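Local coordinates for mundticin KS immunity protein (PDB 2ZRR) that probably protects the bacteriocin-producing Enterococcus mundtii against its own antimicrobial peptide, mundticin KS, as an immunity protein built as an antiparallel four-helix bundle, at residues A[31-35]-A[73-77]. Numbering follows the deposited sequence.
Sequences DDRRK and TSVPL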
# COMPACT_ATOMS: atom_id res chain seq x y z
N ASP A 31 -4.36 11.50 16.31
CA ASP A 31 -4.41 11.11 14.90
C ASP A 31 -3.02 10.93 14.30
O ASP A 31 -2.27 11.89 14.12
CB ASP A 31 -5.18 12.15 14.08
CG ASP A 31 -5.37 11.74 12.63
OD1 ASP A 31 -6.00 12.51 11.89
OD2 ASP A 31 -4.89 10.65 12.22
N ASP A 32 -2.69 9.68 14.00
CA ASP A 32 -1.43 9.35 13.37
C ASP A 32 -1.73 8.35 12.28
O ASP A 32 -0.99 7.41 12.06
CB ASP A 32 -0.43 8.77 14.38
CG ASP A 32 -0.99 7.63 15.17
OD1 ASP A 32 -0.46 7.36 16.27
OD2 ASP A 32 -1.96 6.99 14.71
N ARG A 33 -2.86 8.57 11.62
CA ARG A 33 -3.28 7.72 10.52
C ARG A 33 -2.24 7.78 9.40
O ARG A 33 -2.00 6.78 8.72
CB ARG A 33 -4.61 8.20 9.94
CG ARG A 33 -5.83 7.90 10.76
CD ARG A 33 -7.02 8.62 10.14
NE ARG A 33 -6.94 10.07 10.31
CZ ARG A 33 -7.63 10.95 9.59
NH1 ARG A 33 -8.48 10.54 8.66
NH2 ARG A 33 -7.50 12.25 9.82
N ARG A 34 -1.65 8.97 9.21
CA ARG A 34 -0.63 9.17 8.18
C ARG A 34 0.62 8.38 8.56
O ARG A 34 1.14 7.61 7.76
CB ARG A 34 -0.28 10.65 8.01
CG ARG A 34 0.49 10.96 6.71
CD ARG A 34 0.62 12.46 6.43
NE ARG A 34 -0.70 13.06 6.24
CZ ARG A 34 -1.39 13.03 5.10
NH1 ARG A 34 -0.89 12.42 4.03
NH2 ARG A 34 -2.60 13.57 5.05
N LYS A 35 1.10 8.58 9.78
CA LYS A 35 2.27 7.84 10.25
C LYS A 35 1.97 6.32 10.19
O LYS A 35 2.78 5.54 9.69
CB LYS A 35 2.62 8.25 11.67
CG LYS A 35 3.91 7.63 12.19
CD LYS A 35 3.80 7.31 13.69
CE LYS A 35 3.85 8.58 14.54
NZ LYS A 35 5.22 8.90 15.04
N THR A 73 -3.04 16.30 0.59
CA THR A 73 -4.31 15.61 0.68
C THR A 73 -4.51 14.88 2.02
O THR A 73 -3.56 14.67 2.78
CB THR A 73 -4.45 14.58 -0.44
OG1 THR A 73 -3.28 13.75 -0.46
CG2 THR A 73 -4.59 15.27 -1.81
N SER A 74 -5.75 14.50 2.28
CA SER A 74 -6.12 13.78 3.50
C SER A 74 -5.82 12.30 3.33
O SER A 74 -5.76 11.79 2.21
CB SER A 74 -7.61 13.93 3.76
OG SER A 74 -8.31 13.02 2.92
N VAL A 75 -5.64 11.60 4.45
CA VAL A 75 -5.37 10.17 4.37
C VAL A 75 -6.49 9.39 3.67
O VAL A 75 -6.22 8.57 2.79
CB VAL A 75 -5.09 9.57 5.78
CG1 VAL A 75 -5.35 8.06 5.78
CG2 VAL A 75 -3.63 9.85 6.18
N PRO A 76 -7.76 9.63 4.05
CA PRO A 76 -8.85 8.88 3.38
C PRO A 76 -8.91 9.06 1.85
O PRO A 76 -9.20 8.11 1.12
CB PRO A 76 -10.12 9.38 4.07
CG PRO A 76 -9.66 10.04 5.35
CD PRO A 76 -8.26 10.53 5.10
N LEU A 77 -8.63 10.27 1.37
CA LEU A 77 -8.66 10.53 -0.07
C LEU A 77 -7.57 9.77 -0.82
O LEU A 77 -7.85 9.12 -1.84
CB LEU A 77 -8.49 12.03 -0.35
CG LEU A 77 -8.11 12.38 -1.79
CD1 LEU A 77 -9.13 11.78 -2.75
CD2 LEU A 77 -8.06 13.88 -1.95
O HOH W 1 -1.41 12.56 0.98
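V75 pushes its CG2 methyl against the backbone of R34, where the first turns of helices 33-48 and 75-90 meet at one end of the antiparallel four-helix bundle. This is the tight part of the contact: CG2 lies 3.7 Å from R34 CA, and it also sits 4.0 Å above the centre of the R34 guanidinium, covering one face. V75 is buried, and I111 and S112 near the C-terminus of the model touch it too.

Past that methyl, R34 reaches to the loop ahead of helix 75-90. Its CG stands anti to the backbone N (chi1 -165°), and a bend at chi3 brings the guanidinium to the carbonyl of T73. NH2 donates to T73 O over 2.7 Å, in the carbonyl plane but bent at hydrogen (139°), with the oxygen tilted 27° from the guanidinium plane. NH1 binds L68 O, near the end of helix 55-70, as well as a water that bridges to T73 OG1, itself hydrogen-bonded to E71. One arginine thus ties the start of helix 33-48 to the end of helix 55-70 and to the loop that follows it.

The R33 side is looser. D31 holds its guanidinium side-on in a two-pronged salt bridge, OD1 to NH2 and OD2 to NE, and OD2 also accepts from R33 N in an Asx turn. Toward helix 75-90, V75 CG2 touches the base of R33 (CB at 4.2 Å), while the far end meets P76 through NH1: P76 CG lies 3.5 Å from it at the guanidinium's edge, near its plane, a van der Waals touch. On the solvent side the exposed S74 turns its CB away from R34 and is the N-cap of helix 75-90, its OG accepting from L77 N at 3.2 Å.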